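Local coordinates for protein putative archaeal ammonia monooxygenase subunit B (PDB 4O65) that probably serves as the copper-binding cupredoxin part of the B subunit of an archaeal ammonia monooxygenase, a membrane enzyme that oxidises ammonia, at residues L74-S79 against F103-G108; R10-E15 against T129-A134; I25-F30 against E41-V46; S118-G123 against E151-P156. All blocks are in the same frame, centred on the assembly; numbering follows the deposited sequence.

Interaction 1: residues L74-S79 against F103-G108; sequences LNAWIS and FTIPGG
Leu-74 O receives the N-H of Ile-105 at 2.7 Å from atom N, almost straight, and the CA-H of Thr-104 also leans on it, with CA 3.3 Å from that oxygen. The return bond from Leu-74 N to Ile-105 O completes this pair, and Ala-76 with Phe-103 repeats the scheme two residues further along. There the carbonyl does double duty: Ala-76 O accepts from Phe-103 N at 2.8 Å and lies over one face of the Phe-103 ring, 3.4 Å from CD2 and offset toward the rim. The ring folds back over this carbonyl because CG stands between the backbone N and the carbonyl carbon (chi1 55°). These bonds define an antiparallel pairing at the edge of the five-stranded sheet of the cupredoxin sandwich, with strand 103-105 outermost and strand 74-81 bonded on its other flank to strand 123-133. On the inner face, Ala-76 CB meets Ile-105 CD1 at 3.7 Å, while Ile-78 CG2 touches the edge of the Phe-103 ring at CE2, 4.0 Å away. The other face carries the non-hydrogen-bonded pair Asn-75 and Thr-104, whose OD1 and OG1 stand 3.7 Å apart. A water bridges them, donating to the amide oxygen of Asn-75; both residues are exposed. Beyond the strand, Gly-107 N bonds to Asp-73 OD1.

Interaction 2: residues R10-E15 against T129-A134; sequences RFVKIE and TQLNIA. Unlike the reference sequence in segment 129-134: Ile-133 (reference Val). With SO4 (sulfate ion), chain C.
Val-12 and Leu-131 meet at about a right angle, the leucine pushing CD2 against Val-12 CG1 at 3.6 Å. With CG opposite the backbone nitrogen (chi1 -179°), Leu-131 carries its isobutyl end toward Val-12. The other methyl of the valine, CG2, is met by the tip of Ile-133, whose CD1 approaches at 3.9 Å; the two side chains cross obliquely, and the same CD1 also touches CB of Phe-11. Ile-14 and Leu-131 run past each other in opposite directions, with Ile-14 CD1 lying 3.9 Å from Leu-131 CB. The second branch of Ile-14 is used as well: CG2 rests 4.0 Å from Thr-129 CB. No hydrogen bond joins the segments, because they belong to different sheets. Strand 12-15 and strand 129-133 lie face to face, their axes 8.6 Å apart at closest and 163° between directions, so the interleaved branches fill the apolar interior between the two sheets of the cupredoxin beta sandwich. Leu-66, from strand 59-68, packs on both Val-12 and Ile-14. The buried hydroxyl of Thr-129 is satisfied elsewhere, by Glu-17 OE1 and Tyr-113 OH, and the residue directly follows the copper ligand His-128. Outside the packing, Arg-10 offers the edge of its guanidinium to a sulfate ion, probably from the crystallisation liquor: NE bonds to O1 at 3.0 Å and NH2 to O4 at 3.1 Å.

Interaction 3: residues I25-F30 against E41-V46; sequences ITKAEF and ETLKQV
The first turn of helix 27-35 meets helix 40-47 with the CA atoms of Ala-28 and Leu-43 6.9 Å apart, close enough for a branched side chain to reach the other backbone. Leu-43 does this with CD2, which sits 3.9 Å from Ala-28 CA and also 3.9 Å from Lys-27 CD. Lys-27 lies along the interface with CG opposite its backbone nitrogen (chi1 -169°), and its aliphatic stem runs past Val-46 in the opposite sense, CG to CG1 at 3.9 Å. A bend at chi3 (-63°) then turns the amino group away from the apolar contact, to salt bridges with Glu-92 OE1 and Asp-47 OD1. A buried lysine thus supplies hydrocarbon to the packing while two acids meet its charge. Val-46 works with both branches: CG2 comes in at the edge of the Phe-30 ring, 3.8 Å from CD2, and CG1 touches the same ring carbon. Thr-26, the N-cap of the first helix, accepts from Glu-29 N through OG1 at 3.0 Å, supplying an acceptor for an N-H of the first helical turn. Just past the second helix, Cys-51 is tied to Cys-116 of strand 110-119 by a disulfide. The contact packs two consecutive short helices, 27-35 and 40-47, on each other within the helical segment that connects strands 23-25 and 59-68 at one end of the cupredoxin sandwich.

Interaction 4: residues S118-G123 against E151-P156; sequences SALEPG and EPTEKP
Glu-121 turns back toward Thr-153 by holding CG beside its backbone nitrogen (chi1 -45°) and bending again at chi2 (-67°); Lys-155 comes from the other segment with a stretched chain that curls at chi4 (54°). The two charged groups meet where Glu-121 OE2 forms a salt bridge to Lys-155 NZ at 3.3 Å. This ammonium also bonds to Asn-89 O, and it passes near the Leu-120 methyl CD1. The other carboxylate oxygen, OE1, takes a weak bond from Thr-153 N at 3.1 Å while touching Pro-152 CA and CB. Thr-153 N is shared, since it also reaches Leu-120 O at 3.0 Å, nearly along the C=O axis. The hydroxyl of the same threonine donates to this carbonyl at 2.6 Å between OG1 and Leu-120 O, in the carbonyl plane and on a lone pair. One residue thereby grips Leu-120 O twice, and OG1 in turn receives Ala-28 N from the start of helix 27-35. Alongside, Pro-122 CD packs on the Pro-152 ring, 4.2 Å from CG. The contact thus fastens the tail after strand 137-149 across the turn between strands 110-119 and 123-133, at the helical end of the cupredoxin sandwich. Glu-121 OE2 also lies 2.7 Å from Thr-153 O; such closeness of two oxygens suggests that the acid may carry a proton, although the neighbouring lysine would favour its charged form.

The four contacts form two clusters on opposite sides of the chain's centre. Interactions 1 and 2, with centres 8 Å apart, share the sandwich: strands 74-81 and 123-133 are neighbours in one sheet, joined by Trp-77 O to Asn-132 N, and Leu-74 packs on Val-12. Interactions 3 and 4, 9 Å apart between centres, meet at the start of the first helix, where Thr-26 OG1 bonds to Glu-151 O and Lys-27 N to Ala-119 O. Between clusters, interactions 1 and 4 come within about 11 Å at their nearest atoms. The copper is bound by His-126 and His-128, and the Thr-129 side chain of interaction 2 is about 11 Å from it.

Interaction 1: residues L74-S79 against F103-G108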
loop_
_atom_site.group_PDB
_atom_site.type_symbol
_atom_site.label_atom_id
_atom_site.label_comp_id
_atom_site.label_asym_id
_atom_site.label_seq_id
_atom_site.Cartn_x
_atom_site.Cartn_y
_atom_site.Cartn_z
ATOM N N LEU A 74 -6.550 20.656 5.504
ATOM C CA LEU A 74 -6.569 20.100 4.142
ATOM C C LEU A 74 -7.178 18.740 4.124
ATOM O O LEU A 74 -7.080 17.986 5.122
ATOM C CB LEU A 74 -5.120 19.944 3.616
ATOM C CG LEU A 74 -4.355 21.255 3.436
ATOM C CD1 LEU A 74 -2.896 20.984 3.101
ATOM C CD2 LEU A 74 -4.963 22.087 2.298
ATOM N N ASN A 75 -7.739 18.381 2.971
ATOM C CA ASN A 75 -8.233 17.014 2.729
ATOM C C ASN A 75 -7.226 16.269 1.855
ATOM O O ASN A 75 -6.655 16.867 0.956
ATOM C CB ASN A 75 -9.573 17.012 1.992
ATOM C CG ASN A 75 -10.657 17.549 2.866
ATOM O OD1 ASN A 75 -10.568 17.401 4.068
ATOM N ND2 ASN A 75 -11.619 18.259 2.287
ATOM N N ALA A 76 -7.018 15.002 2.176
ATOM C CA ALA A 76 -5.994 14.208 1.496
ATOM C C ALA A 76 -6.320 12.723 1.448
ATOM O O ALA A 76 -7.147 12.212 2.220
ATOM C CB ALA A 76 -4.653 14.441 2.188
ATOM N N TRP A 77 -5.644 12.014 0.527
ATOM C CA TRP A 77 -5.640 10.550 0.537
ATOM C C TRP A 77 -4.225 10.060 0.244
ATOM O O TRP A 77 -3.368 10.821 -0.259
ATOM C CB TRP A 77 -6.636 9.991 -0.470
ATOM C CG TRP A 77 -6.437 10.418 -1.906
ATOM C CD1 TRP A 77 -5.831 9.697 -2.942
ATOM C CD2 TRP A 77 -6.924 11.648 -2.516
ATOM N NE1 TRP A 77 -5.868 10.427 -4.114
ATOM C CE2 TRP A 77 -6.527 11.602 -3.915
ATOM C CE3 TRP A 77 -7.588 12.782 -2.034
ATOM C CZ2 TRP A 77 -6.806 12.657 -4.794
ATOM C CZ3 TRP A 77 -7.862 13.834 -2.933
ATOM C CH2 TRP A 77 -7.481 13.754 -4.277
ATOM N N ILE A 78 -3.963 8.811 0.643
ATOM C CA ILE A 78 -2.640 8.289 0.609
ATOM C C ILE A 78 -2.584 6.988 -0.184
ATOM O O ILE A 78 -3.551 6.234 -0.202
ATOM C CB ILE A 78 -2.180 8.104 2.065
ATOM C CG1 ILE A 78 -0.714 7.765 2.151
ATOM C CG2 ILE A 78 -3.058 7.100 2.862
ATOM C CD1 ILE A 78 -0.246 8.291 3.515
ATOM N N SER A 79 -1.477 6.749 -0.880
ATOM C CA SER A 79 -1.355 5.545 -1.649
ATOM C C SER A 79 0.120 5.199 -1.722
ATOM O O SER A 79 0.928 5.897 -1.121
ATOM C CB SER A 79 -1.967 5.711 -3.032
ATOM O OG SER A 79 -1.372 6.784 -3.748
ATOM N N PHE A 103 -9.121 11.947 4.219
ATOM C CA PHE A 103 -9.080 12.347 5.634
ATOM C C PHE A 103 -8.605 13.781 5.782
ATOM O O PHE A 103 -8.099 14.390 4.804
ATOM C CB PHE A 103 -8.207 11.394 6.439
ATOM C CG PHE A 103 -6.814 11.257 5.879
ATOM C CD1 PHE A 103 -5.814 12.168 6.267
ATOM C CD2 PHE A 103 -6.508 10.250 4.966
ATOM C CE1 PHE A 103 -4.531 12.079 5.728
ATOM C CE2 PHE A 103 -5.200 10.157 4.419
ATOM C CZ PHE A 103 -4.218 11.070 4.844
ATOM N N THR A 104 -8.719 14.334 6.996
ATOM C CA THR A 104 -8.302 15.709 7.226
ATOM C C THR A 104 -6.904 15.789 7.799
ATOM O O THR A 104 -6.559 15.042 8.736
ATOM C CB THR A 104 -9.249 16.424 8.221
ATOM O OG1 THR A 104 -10.553 16.415 7.642
ATOM C CG2 THR A 104 -8.818 17.879 8.468
ATOM N N ILE A 105 -6.128 16.735 7.278
ATOM C CA ILE A 105 -4.862 17.044 7.882
ATOM C C ILE A 105 -4.977 18.414 8.526
ATOM O O ILE A 105 -5.177 19.408 7.830
ATOM C CB ILE A 105 -3.705 17.048 6.853
ATOM C CG1 ILE A 105 -3.635 15.675 6.186
ATOM C CG2 ILE A 105 -2.387 17.348 7.581
ATOM C CD1 ILE A 105 -2.633 15.610 5.054
ATOM N N PRO A 106 -4.925 18.466 9.870
ATOM C CA PRO A 106 -5.199 19.764 10.491
ATOM C C PRO A 106 -4.121 20.762 10.147
ATOM O O PRO A 106 -2.954 20.418 10.061
ATOM C CB PRO A 106 -5.145 19.489 12.017
ATOM C CG PRO A 106 -5.021 18.014 12.173
ATOM C CD PRO A 106 -4.731 17.370 10.844
ATOM N N GLY A 107 -4.520 22.006 10.009
ATOM C CA GLY A 107 -3.582 23.100 9.789
ATOM C C GLY A 107 -2.432 23.159 10.780
ATOM O O GLY A 107 -2.646 23.251 11.987
ATOM N N GLY A 108 -1.200 23.061 10.280
ATOM C CA GLY A 108 -0.018 23.104 11.113
ATOM C C GLY A 108 0.170 21.874 11.999
ATOM O O GLY A 108 1.049 21.876 12.864
HETATM O O HOH W 1 -11.697 14.619 5.187
#

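Interaction 2: residues R10-E15 against T129-A134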
loop_
_atom_site.group_PDB
_atom_site.type_symbol
_atom_site.label_atom_id
_atom_site.label_comp_id
_atom_site.label_asym_id
_atom_site.label_seq_id
_atom_site.Cartn_x
_atom_site.Cartn_y
_atom_site.Cartn_z
ATOM N N ARG A 10 5.287 21.170 -0.742
ATOM C CA ARG A 10 5.581 22.224 0.259
ATOM C C ARG A 10 4.443 22.442 1.230
ATOM O O ARG A 10 4.653 23.060 2.316
ATOM C CB ARG A 10 5.851 23.550 -0.441
ATOM C CG ARG A 10 7.022 23.524 -1.429
ATOM C CD ARG A 10 8.169 22.563 -1.131
ATOM N NE ARG A 10 9.209 22.734 -2.147
ATOM C CZ ARG A 10 9.927 21.774 -2.747
ATOM N NH1 ARG A 10 9.747 20.462 -2.501
ATOM N NH2 ARG A 10 10.833 22.156 -3.648
ATOM N N PHE A 11 3.274 21.888 0.915
ATOM C CA PHE A 11 2.087 22.084 1.759
ATOM C C PHE A 11 2.063 21.089 2.918
ATOM O O PHE A 11 1.713 21.458 4.040
ATOM C CB PHE A 11 0.804 21.930 0.962
ATOM C CG PHE A 11 0.403 23.147 0.139
ATOM C CD1 PHE A 11 1.362 23.940 -0.502
ATOM C CD2 PHE A 11 -0.953 23.435 -0.091
ATOM C CE1 PHE A 11 0.975 25.052 -1.289
ATOM C CE2 PHE A 11 -1.339 24.539 -0.857
ATOM C CZ PHE A 11 -0.368 25.339 -1.466
ATOM N N VAL A 12 2.367 19.815 2.637
ATOM C CA VAL A 12 2.355 18.762 3.704
ATOM C C VAL A 12 3.542 17.872 3.399
ATOM O O VAL A 12 3.651 17.344 2.271
ATOM C CB VAL A 12 1.039 17.908 3.713
ATOM C CG1 VAL A 12 1.121 16.792 4.793
ATOM C CG2 VAL A 12 -0.238 18.758 3.881
ATOM N N LYS A 13 4.438 17.687 4.376
ATOM C CA LYS A 13 5.636 16.847 4.162
ATOM C C LYS A 13 5.364 15.452 4.655
ATOM O O LYS A 13 4.666 15.264 5.658
ATOM C CB LYS A 13 6.827 17.444 4.939
ATOM C CG LYS A 13 8.153 16.819 4.546
ATOM C CD LYS A 13 9.389 17.682 4.937
ATOM C CE LYS A 13 10.620 16.922 4.435
ATOM N NZ LYS A 13 11.882 17.332 5.099
ATOM N N ILE A 14 5.929 14.468 3.976
ATOM C CA ILE A 14 5.836 13.053 4.405
ATOM C C ILE A 14 7.172 12.795 5.137
ATOM O O ILE A 14 8.255 12.839 4.515
ATOM C CB ILE A 14 5.762 12.174 3.160
ATOM C CG1 ILE A 14 4.419 12.459 2.443
ATOM C CG2 ILE A 14 5.928 10.655 3.519
ATOM C CD1 ILE A 14 4.428 11.819 1.015
ATOM N N GLU A 15 7.097 12.627 6.452
ATOM C CA GLU A 15 8.294 12.500 7.264
ATOM C C GLU A 15 8.410 11.113 7.943
ATOM O O GLU A 15 7.395 10.401 8.114
ATOM C CB GLU A 15 8.292 13.593 8.343
ATOM C CG GLU A 15 8.227 15.022 7.724
ATOM C CD GLU A 15 8.391 16.127 8.759
ATOM O OE1 GLU A 15 8.706 15.838 9.952
ATOM O OE2 GLU A 15 8.170 17.295 8.383
ATOM N N THR A 129 5.852 6.396 -0.424
ATOM C CA THR A 129 4.537 6.906 0.017
ATOM C C THR A 129 4.094 8.015 -0.944
ATOM O O THR A 129 4.871 8.932 -1.242
ATOM C CB THR A 129 4.633 7.526 1.429
ATOM O OG1 THR A 129 5.047 6.502 2.343
ATOM C CG2 THR A 129 3.258 8.035 1.865
ATOM N N GLN A 130 2.838 7.966 -1.395
ATOM C CA GLN A 130 2.303 9.075 -2.206
ATOM C C GLN A 130 1.152 9.757 -1.483
ATOM O O GLN A 130 0.151 9.113 -1.118
ATOM C CB GLN A 130 1.771 8.465 -3.540
ATOM C CG GLN A 130 1.153 9.558 -4.428
ATOM C CD GLN A 130 0.710 9.079 -5.782
ATOM O OE1 GLN A 130 -0.296 9.637 -6.387
ATOM N NE2 GLN A 130 1.406 8.110 -6.308
ATOM N N LEU A 131 1.282 11.070 -1.236
ATOM C CA LEU A 131 0.171 11.801 -0.644
ATOM C C LEU A 131 -0.508 12.568 -1.743
ATOM O O LEU A 131 0.190 13.146 -2.597
ATOM C CB LEU A 131 0.748 12.789 0.406
ATOM C CG LEU A 131 -0.328 13.610 1.133
ATOM C CD1 LEU A 131 -1.236 12.711 1.958
ATOM C CD2 LEU A 131 0.329 14.748 1.974
ATOM N N ASN A 132 -1.854 12.583 -1.778
ATOM C CA ASN A 132 -2.575 13.505 -2.658
ATOM C C ASN A 132 -3.366 14.476 -1.852
ATOM O O ASN A 132 -4.188 14.070 -1.040
ATOM C CB ASN A 132 -3.481 12.786 -3.631
ATOM C CG ASN A 132 -2.703 12.402 -4.879
ATOM O OD1 ASN A 132 -2.422 13.255 -5.802
ATOM N ND2 ASN A 132 -2.215 11.224 -4.830
ATOM N N ILE A 133 -3.030 15.753 -2.020
ATOM C CA ILE A 133 -3.718 16.804 -1.295
ATOM C C ILE A 133 -4.816 17.308 -2.237
ATOM O O ILE A 133 -4.516 17.758 -3.363
ATOM C CB ILE A 133 -2.773 17.959 -0.949
ATOM C CG1 ILE A 133 -1.605 17.404 -0.088
ATOM C CG2 ILE A 133 -3.606 19.085 -0.262
ATOM C CD1 ILE A 133 -0.439 18.352 0.035
ATOM N N ALA A 134 -6.080 17.234 -1.785
ATOM C CA ALA A 134 -7.233 17.611 -2.658
ATOM C C ALA A 134 -7.060 19.065 -3.056
ATOM O O ALA A 134 -6.783 19.931 -2.190
ATOM C CB ALA A 134 -8.551 17.455 -1.869
HETATM S S SO4 C . 10.590 26.091 -2.930
HETATM O O1 SO4 C . 9.319 25.485 -3.322
HETATM O O2 SO4 C . 10.846 27.322 -3.757
HETATM O O3 SO4 C . 10.504 26.435 -1.480
HETATM O O4 SO4 C . 11.678 25.095 -3.122
#

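Interaction 3: residues I25-F30 against E41-V46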
loop_
_atom_site.group_PDB
_atom_site.type_symbol
_atom_site.label_atom_id
_atom_site.label_comp_id
_atom_site.label_asym_id
_atom_site.label_seq_id
_atom_site.Cartn_x
_atom_site.Cartn_y
_atom_site.Cartn_z
ATOM N N ILE A 25 7.609 -11.981 -0.986
ATOM C CA ILE A 25 7.140 -12.871 -2.066
ATOM C C ILE A 25 5.728 -12.446 -2.459
ATOM O O ILE A 25 5.082 -11.638 -1.749
ATOM C CB ILE A 25 7.202 -14.378 -1.687
ATOM C CG1 ILE A 25 6.199 -14.657 -0.571
ATOM C CG2 ILE A 25 8.630 -14.748 -1.250
ATOM C CD1 ILE A 25 6.172 -16.130 -0.083
ATOM N N THR A 26 5.219 -12.959 -3.575
ATOM C CA THR A 26 3.848 -12.546 -3.987
ATOM C C THR A 26 2.782 -13.199 -3.137
ATOM O O THR A 26 3.049 -14.223 -2.466
ATOM C CB THR A 26 3.576 -12.909 -5.452
ATOM O OG1 THR A 26 3.738 -14.319 -5.590
ATOM C CG2 THR A 26 4.595 -12.224 -6.411
ATOM N N LYS A 27 1.563 -12.670 -3.177
ATOM C CA LYS A 27 0.440 -13.293 -2.462
ATOM C C LYS A 27 0.241 -14.728 -2.970
ATOM O O LYS A 27 0.076 -15.673 -2.172
ATOM C CB LYS A 27 -0.863 -12.498 -2.694
ATOM C CG LYS A 27 -1.971 -12.950 -1.751
ATOM C CD LYS A 27 -3.390 -12.474 -2.122
ATOM C CE LYS A 27 -3.631 -10.978 -2.126
ATOM N NZ LYS A 27 -5.122 -10.764 -2.343
ATOM N N ALA A 28 0.313 -14.906 -4.293
ATOM C CA ALA A 28 0.211 -16.275 -4.830
ATOM C C ALA A 28 1.324 -17.218 -4.330
ATOM O O ALA A 28 1.052 -18.418 -4.025
ATOM C CB ALA A 28 0.124 -16.255 -6.372
ATOM N N GLU A 29 2.573 -16.713 -4.304
ATOM C CA GLU A 29 3.698 -17.568 -3.849
ATOM C C GLU A 29 3.471 -17.955 -2.366
ATOM O O GLU A 29 3.705 -19.111 -1.980
ATOM C CB GLU A 29 5.045 -16.859 -3.974
ATOM C CG GLU A 29 6.258 -17.771 -3.739
ATOM C CD GLU A 29 6.395 -18.885 -4.775
ATOM O OE1 GLU A 29 6.979 -19.902 -4.397
ATOM O OE2 GLU A 29 5.936 -18.765 -5.946
ATOM N N PHE A 30 2.973 -17.004 -1.588
ATOM C CA PHE A 30 2.660 -17.289 -0.179
ATOM C C PHE A 30 1.522 -18.311 -0.043
ATOM O O PHE A 30 1.640 -19.267 0.740
ATOM C CB PHE A 30 2.287 -16.025 0.604
ATOM C CG PHE A 30 1.869 -16.342 2.011
ATOM C CD1 PHE A 30 2.821 -16.720 2.973
ATOM C CD2 PHE A 30 0.504 -16.276 2.370
ATOM C CE1 PHE A 30 2.435 -17.015 4.290
ATOM C CE2 PHE A 30 0.119 -16.573 3.695
ATOM C CZ PHE A 30 1.094 -16.923 4.645
ATOM N N GLU A 41 -9.954 -18.930 -4.391
ATOM C CA GLU A 41 -10.476 -19.268 -3.065
ATOM C C GLU A 41 -9.402 -19.289 -1.991
ATOM O O GLU A 41 -9.626 -18.853 -0.853
ATOM C CB GLU A 41 -11.114 -20.667 -3.102
ATOM C CG GLU A 41 -12.508 -20.732 -2.527
ATOM C CD GLU A 41 -13.210 -22.004 -2.998
ATOM O OE1 GLU A 41 -12.589 -23.085 -2.948
ATOM O OE2 GLU A 41 -14.366 -21.916 -3.415
ATOM N N THR A 42 -8.227 -19.776 -2.361
ATOM C CA THR A 42 -7.136 -19.836 -1.403
ATOM C C THR A 42 -6.548 -18.420 -1.158
ATOM O O THR A 42 -6.110 -18.096 -0.056
ATOM C CB THR A 42 -6.084 -20.784 -1.936
ATOM O OG1 THR A 42 -6.765 -22.042 -2.291
ATOM C CG2 THR A 42 -5.076 -21.038 -0.889
ATOM N N LEU A 43 -6.540 -17.609 -2.187
ATOM C CA LEU A 43 -6.102 -16.195 -2.012
ATOM C C LEU A 43 -7.041 -15.480 -1.008
ATOM O O LEU A 43 -6.592 -14.602 -0.225
ATOM C CB LEU A 43 -6.041 -15.530 -3.397
ATOM C CG LEU A 43 -4.988 -16.025 -4.389
ATOM C CD1 LEU A 43 -5.164 -15.343 -5.765
ATOM C CD2 LEU A 43 -3.524 -15.891 -3.915
ATOM N N LYS A 44 -8.330 -15.805 -1.014
ATOM C CA LYS A 44 -9.233 -15.300 0.050
ATOM C C LYS A 44 -8.925 -15.786 1.467
ATOM O O LYS A 44 -9.106 -15.048 2.422
ATOM C CB LYS A 44 -10.708 -15.591 -0.300
ATOM C CG LYS A 44 -11.125 -14.879 -1.579
ATOM C CD LYS A 44 -12.571 -15.184 -1.901
ATOM C CE LYS A 44 -13.147 -14.087 -2.801
ATOM N NZ LYS A 44 -14.415 -14.541 -3.466
ATOM N N GLN A 45 -8.381 -16.992 1.608
ATOM C CA GLN A 45 -7.940 -17.466 2.903
ATOM C C GLN A 45 -6.707 -16.641 3.352
ATOM O O GLN A 45 -6.538 -16.408 4.552
ATOM C CB GLN A 45 -7.538 -18.922 2.859
ATOM C CG GLN A 45 -8.715 -19.832 2.500
ATOM C CD GLN A 45 -8.277 -21.277 2.464
ATOM O OE1 GLN A 45 -7.916 -21.793 1.421
ATOM N NE2 GLN A 45 -8.232 -21.901 3.627
ATOM N N VAL A 46 -5.859 -16.289 2.403
ATOM C CA VAL A 46 -4.674 -15.452 2.764
ATOM C C VAL A 46 -5.228 -14.071 3.200
ATOM O O VAL A 46 -4.820 -13.472 4.256
ATOM C CB VAL A 46 -3.717 -15.279 1.569
ATOM C CG1 VAL A 46 -2.637 -14.231 1.911
ATOM C CG2 VAL A 46 -3.064 -16.624 1.217
#

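Interaction 4: residues S118-G123 against E151-P156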
loop_
_atom_site.group_PDB
_atom_site.type_symbol
_atom_site.label_atom_id
_atom_site.label_comp_id
_atom_site.label_asym_id
_atom_site.label_seq_id
_atom_site.Cartn_x
_atom_site.Cartn_y
_atom_site.Cartn_z
ATOM N N SER A 118 -0.360 -5.899 0.106
ATOM C CA SER A 118 0.059 -7.208 -0.372
ATOM C C SER A 118 0.780 -7.040 -1.723
ATOM O O SER A 118 0.266 -6.354 -2.639
ATOM C CB SER A 118 -1.186 -8.073 -0.605
ATOM O OG SER A 118 -0.747 -9.272 -1.206
ATOM N N ALA A 119 1.986 -7.587 -1.849
ATOM C CA ALA A 119 2.643 -7.636 -3.166
ATOM C C ALA A 119 1.962 -8.688 -4.022
ATOM O O ALA A 119 1.874 -9.877 -3.622
ATOM C CB ALA A 119 4.112 -8.023 -2.987
ATOM N N LEU A 120 1.531 -8.299 -5.225
ATOM C CA LEU A 120 0.837 -9.273 -6.126
ATOM C C LEU A 120 1.723 -9.875 -7.216
ATOM O O LEU A 120 1.537 -11.060 -7.636
ATOM C CB LEU A 120 -0.382 -8.597 -6.776
ATOM C CG LEU A 120 -1.441 -8.019 -5.864
ATOM C CD1 LEU A 120 -2.562 -7.371 -6.688
ATOM C CD2 LEU A 120 -2.023 -9.113 -4.964
ATOM N N GLU A 121 2.711 -9.111 -7.692
ATOM C CA GLU A 121 3.458 -9.553 -8.873
ATOM C C GLU A 121 4.938 -9.377 -8.666
ATOM O O GLU A 121 5.376 -8.389 -7.978
ATOM C CB GLU A 121 2.969 -8.770 -10.138
ATOM C CG GLU A 121 1.453 -8.671 -10.244
ATOM C CD GLU A 121 0.771 -10.023 -10.489
ATOM O OE1 GLU A 121 1.466 -10.968 -10.898
ATOM O OE2 GLU A 121 -0.462 -10.129 -10.281
ATOM N N PRO A 122 5.731 -10.309 -9.206
ATOM C CA PRO A 122 7.158 -10.274 -8.989
ATOM C C PRO A 122 7.796 -9.056 -9.696
ATOM O O PRO A 122 7.250 -8.559 -10.702
ATOM C CB PRO A 122 7.644 -11.607 -9.590
ATOM C CG PRO A 122 6.721 -11.823 -10.701
ATOM C CD PRO A 122 5.367 -11.429 -10.112
ATOM N N GLY A 123 8.887 -8.571 -9.120
ATOM C CA GLY A 123 9.607 -7.471 -9.716
ATOM C C GLY A 123 10.421 -6.729 -8.677
ATOM O O GLY A 123 10.390 -7.048 -7.487
ATOM N N GLU A 151 5.575 -16.518 -7.854
ATOM C CA GLU A 151 4.703 -16.618 -9.029
ATOM C C GLU A 151 3.739 -15.447 -9.087
ATOM O O GLU A 151 3.317 -14.876 -8.039
ATOM C CB GLU A 151 3.996 -17.970 -9.088
ATOM C CG GLU A 151 2.960 -18.138 -8.023
ATOM C CD GLU A 151 2.410 -19.564 -7.977
ATOM O OE1 GLU A 151 2.972 -20.481 -8.618
ATOM O OE2 GLU A 151 1.406 -19.754 -7.283
ATOM N N PRO A 152 3.376 -15.041 -10.310
ATOM C CA PRO A 152 2.401 -13.965 -10.476
ATOM C C PRO A 152 1.078 -14.327 -9.824
ATOM O O PRO A 152 0.657 -15.479 -9.896
ATOM C CB PRO A 152 2.230 -13.880 -12.022
ATOM C CG PRO A 152 3.528 -14.382 -12.520
ATOM C CD PRO A 152 3.924 -15.520 -11.603
ATOM N N THR A 153 0.403 -13.371 -9.212
ATOM C CA THR A 153 -0.895 -13.614 -8.591
ATOM C C THR A 153 -1.965 -13.372 -9.680
ATOM O O THR A 153 -2.034 -12.283 -10.300
ATOM C CB THR A 153 -1.139 -12.691 -7.388
ATOM O OG1 THR A 153 -0.016 -12.820 -6.513
ATOM C CG2 THR A 153 -2.433 -13.046 -6.625
ATOM N N GLU A 154 -2.823 -14.357 -9.851
ATOM C CA GLU A 154 -3.909 -14.263 -10.836
ATOM C C GLU A 154 -5.005 -13.300 -10.389
ATOM O O GLU A 154 -5.196 -12.995 -9.179
ATOM C CB GLU A 154 -4.502 -15.666 -11.058
ATOM C CG GLU A 154 -5.344 -16.105 -9.847
ATOM C CD GLU A 154 -5.769 -17.575 -9.851
ATOM O OE1 GLU A 154 -6.975 -17.841 -9.685
ATOM O OE2 GLU A 154 -4.915 -18.476 -10.005
ATOM N N LYS A 155 -5.685 -12.711 -11.358
ATOM C CA LYS A 155 -6.835 -11.859 -11.036
ATOM C C LYS A 155 -8.064 -12.516 -11.678
ATOM O O LYS A 155 -7.900 -13.232 -12.647
ATOM C CB LYS A 155 -6.659 -10.459 -11.647
ATOM C CG LYS A 155 -5.501 -9.664 -11.012
ATOM C CD LYS A 155 -5.272 -8.308 -11.686
ATOM C CE LYS A 155 -4.323 -7.429 -10.868
ATOM N NZ LYS A 155 -3.039 -8.111 -10.566
ATOM N N PRO A 156 -9.262 -12.264 -11.157
ATOM C CA PRO A 156 -10.432 -12.860 -11.778
ATOM C C PRO A 156 -10.631 -12.251 -13.160
ATOM O O PRO A 156 -10.242 -11.102 -13.402
ATOM C CB PRO A 156 -11.592 -12.473 -10.864
ATOM C CG PRO A 156 -10.991 -11.876 -9.656
ATOM C CD PRO A 156 -9.592 -11.456 -9.970
#